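Local coordinates for protein ZYG-9 (Caenorhabditis elegans, PDB 2OF3) that organizes microtubules and spindle poles during mitosis and meiosis in one-cell embryos and belongs to the XMAP215 family of TOG-domain proteins, at residues A102-V107 against D146-S151. Sequence-based numbering, arbitrary orientation.
Sequences AALIKV and DNMRTS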
ATOM      1  N   ALA A 102      -0.275  15.153  12.490  1.00 40.72           N
ATOM      2  CA  ALA A 102       0.928  15.898  12.085  1.00 38.27           C
ATOM      3  C   ALA A 102       2.078  14.970  11.679  1.00 36.00           C
ATOM      4  O   ALA A 102       2.732  15.170  10.628  1.00 34.59           O
ATOM      5  CB  ALA A 102       1.379  16.880  13.204  1.00 39.15           C
ATOM      6  N   ALA A 103       2.332  13.976  12.520  1.00 33.44           N
ATOM      7  CA  ALA A 103       3.305  12.953  12.197  1.00 31.69           C
ATOM      8  C   ALA A 103       2.887  12.219  10.928  1.00 30.64           C
ATOM      9  O   ALA A 103       3.702  12.043  10.037  1.00 30.32           O
ATOM     10  CB  ALA A 103       3.449  12.016  13.317  1.00 31.66           C
ATOM     11  N   LEU A 104       1.605  11.871  10.787  1.00 30.39           N
ATOM     12  CA  LEU A 104       1.166  11.114   9.589  1.00 28.99           C
ATOM     13  C   LEU A 104       1.460  11.822   8.282  1.00 28.26           C
ATOM     14  O   LEU A 104       1.960  11.197   7.365  1.00 26.55           O
ATOM     15  CB  LEU A 104      -0.306  10.682   9.652  1.00 28.86           C
ATOM     16  CG  LEU A 104      -0.734   9.754   8.492  1.00 30.17           C
ATOM     17  CD1 LEU A 104      -0.010   8.367   8.483  1.00 26.69           C
ATOM     18  CD2 LEU A 104      -2.228   9.544   8.486  1.00 30.60           C
ATOM     19  N   ILE A 105       1.141  13.119   8.177  1.00 27.73           N
ATOM     20  CA  ILE A 105       1.505  13.900   6.996  1.00 27.62           C
ATOM     21  C   ILE A 105       2.975  13.738   6.613  1.00 26.07           C
ATOM     22  O   ILE A 105       3.292  13.561   5.420  1.00 25.91           O
ATOM     23  CB  ILE A 105       1.204  15.438   7.196  1.00 27.82           C
ATOM     24  CG1 ILE A 105      -0.293  15.691   7.154  1.00 29.50           C
ATOM     25  CG2 ILE A 105       1.823  16.228   6.074  1.00 29.00           C
ATOM     26  CD1 ILE A 105      -0.773  16.930   8.078  1.00 30.86           C
ATOM     27  N   LYS A 106       3.877  13.834   7.588  1.00 25.98           N
ATOM     28  CA  LYS A 106       5.310  13.755   7.284  1.00 26.70           C
ATOM     29  C   LYS A 106       5.769  12.327   6.995  1.00 25.18           C
ATOM     30  O   LYS A 106       6.739  12.132   6.270  1.00 24.46           O
ATOM     31  CB  LYS A 106       6.180  14.245   8.456  1.00 28.36           C
ATOM     32  CG  LYS A 106       6.074  15.759   8.791  1.00 35.01           C
ATOM     33  CD  LYS A 106       6.535  16.599   7.612  1.00 43.73           C
ATOM     34  CE  LYS A 106       6.034  18.045   7.739  1.00 48.71           C
ATOM     35  NZ  LYS A 106       6.989  18.875   6.967  1.00 51.90           N
ATOM     36  N   VAL A 107       5.146  11.348   7.644  1.00 23.98           N
ATOM     37  CA  VAL A 107       5.427   9.934   7.316  1.00 22.76           C
ATOM     38  C   VAL A 107       5.080   9.685   5.864  1.00 22.68           C
ATOM     39  O   VAL A 107       5.871   9.121   5.133  1.00 22.14           O
ATOM     40  CB  VAL A 107       4.660   8.962   8.222  1.00 23.04           C
ATOM     41  CG1 VAL A 107       4.741   7.540   7.657  1.00 20.68           C
ATOM     42  CG2 VAL A 107       5.192   9.032   9.683  1.00 21.22           C
ATOM     43  N   ASP A 146     -10.172  13.720   3.708  1.00 35.22           N
ATOM     44  CA  ASP A 146     -10.045  13.530   2.262  1.00 35.56           C
ATOM     45  C   ASP A 146      -8.622  13.773   1.676  1.00 34.85           C
ATOM     46  O   ASP A 146      -8.169  13.057   0.752  1.00 34.85           O
ATOM     47  CB  ASP A 146     -11.071  14.423   1.583  1.00 36.89           C
ATOM     48  CG  ASP A 146     -10.987  14.361   0.127  1.00 40.07           C
ATOM     49  OD1 ASP A 146     -11.559  13.419  -0.437  1.00 45.61           O
ATOM     50  OD2 ASP A 146     -10.321  15.242  -0.447  1.00 48.36           O
ATOM     51  N   ASN A 147      -7.934  14.778   2.203  0.50 34.41           N
ATOM     52  CA  ASN A 147      -6.559  15.068   1.784  0.50 34.11           C
ATOM     53  C   ASN A 147      -5.586  13.953   2.179  0.50 32.77           C
ATOM     54  O   ASN A 147      -4.614  13.707   1.480  0.50 31.81           O
ATOM     55  CB  ASN A 147      -6.087  16.426   2.349  0.50 35.00           C
ATOM     56  CG  ASN A 147      -6.137  17.541   1.316  0.50 36.99           C
ATOM     57  OD1 ASN A 147      -5.951  17.306   0.110  0.50 40.88           O
ATOM     58  ND2 ASN A 147      -6.369  18.767   1.782  0.50 39.36           N
ATOM     59  N   MET A 148      -5.857  13.300   3.305  1.00 31.84           N
ATOM     60  CA  MET A 148      -5.056  12.195   3.756  1.00 31.44           C
ATOM     61  C   MET A 148      -5.255  10.962   2.856  1.00 31.14           C
ATOM     62  O   MET A 148      -4.257  10.315   2.468  1.00 31.20           O
ATOM     63  CB  MET A 148      -5.259  11.920   5.226  1.00 30.77           C
ATOM     64  CG  MET A 148      -4.570  13.045   6.057  1.00 35.69           C
ATOM     65  SD  MET A 148      -2.771  12.753   6.189  1.00 29.53           S
ATOM     66  CE  MET A 148      -3.011  11.606   7.474  1.00 33.14           C
ATOM     67  N   ARG A 149      -6.503  10.679   2.476  1.00 29.40           N
ATOM     68  CA  ARG A 149      -6.779   9.601   1.520  1.00 28.33           C
ATOM     69  C   ARG A 149      -6.127   9.889   0.196  1.00 27.46           C
ATOM     70  O   ARG A 149      -5.674   8.988  -0.466  1.00 26.66           O
ATOM     71  CB  ARG A 149      -8.285   9.377   1.331  1.00 27.45           C
ATOM     72  CG  ARG A 149      -8.968   8.892   2.576  1.00 27.20           C
ATOM     73  CD  ARG A 149     -10.395   8.454   2.308  1.00 28.46           C
ATOM     74  NE  ARG A 149     -11.260   9.548   1.838  1.00 28.15           N
ATOM     75  CZ  ARG A 149     -11.962  10.375   2.615  1.00 28.58           C
ATOM     76  NH1 ARG A 149     -11.914  10.331   3.968  1.00 27.54           N
ATOM     77  NH2 ARG A 149     -12.707  11.293   2.020  1.00 28.92           N
ATOM     78  N   THR A 150      -6.066  11.155  -0.205  1.00 27.44           N
ATOM     79  CA  THR A 150      -5.426  11.512  -1.447  1.00 27.43           C
ATOM     80  C   THR A 150      -3.920  11.241  -1.466  1.00 26.75           C
ATOM     81  O   THR A 150      -3.353  10.800  -2.471  1.00 26.00           O
ATOM     82  CB  THR A 150      -5.712  13.008  -1.751  1.00 29.04           C
ATOM     83  OG1 THR A 150      -7.118  13.113  -1.986  1.00 31.63           O
ATOM     84  CG2 THR A 150      -4.946  13.486  -2.989  1.00 28.00           C
ATOM     85  N   SER A 151      -3.269  11.543  -0.360  1.00 26.31           N
ATOM     86  CA  SER A 151      -1.816  11.397  -0.229  1.00 26.94           C
ATOM     87  C   SER A 151      -1.463   9.921  -0.262  1.00 24.60           C
ATOM     88  O   SER A 151      -0.443   9.532  -0.846  1.00 24.72           O
ATOM     89  CB  SER A 151      -1.341  11.994   1.111  1.00 27.35           C
ATOM     90  OG  SER A 151      -1.311  13.420   1.022  1.00 31.86           O
TER
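M148 carries the apolar contact alone from its side, reaching across to L104 and I105 of the facing helix. The CA atoms of I105 and M148 lie 7.5 Å apart, and the two segments together bury 134 Å², more than half of it on M148. Its SD sits 4.0 Å from I105 CG1, the two side chains crossing at about a right angle, and 4.0 Å from L104 CD2. CG of M148 stands anti to the carbonyl carbon (chi1 -73°), and further bends at chi2 and chi3 direct the end of the chain toward the isobutyl group of L104, although the exact placement of CE is doubtful, because its modelled approach to L104 CD2 is shorter than two carbons allow. A serine at M148 would probably leave a gap between the helices, with L104 and I105 robbed of their partner here.

Polar pairing at the start of helix 146-163 runs along the helix: D146 O is gripped twice, by T150 N at 3.0 Å and by T150 OG1 at 2.9 Å, from opposite faces of its carbonyl plane; the hydroxyl is tilted 30° out of that plane. R149 NH2 forms a salt bridge with D146 OD1 (3.4 Å), while NH1 bonds to E143 O just before the helix.

F96, K140 and E143, from loops, also touch L104. The contact thus joins the starts of helices 101-120 and 146-163 by hydrophobic packing between helices, in the all-helical HEAT-repeat array characteristic of TOG domains.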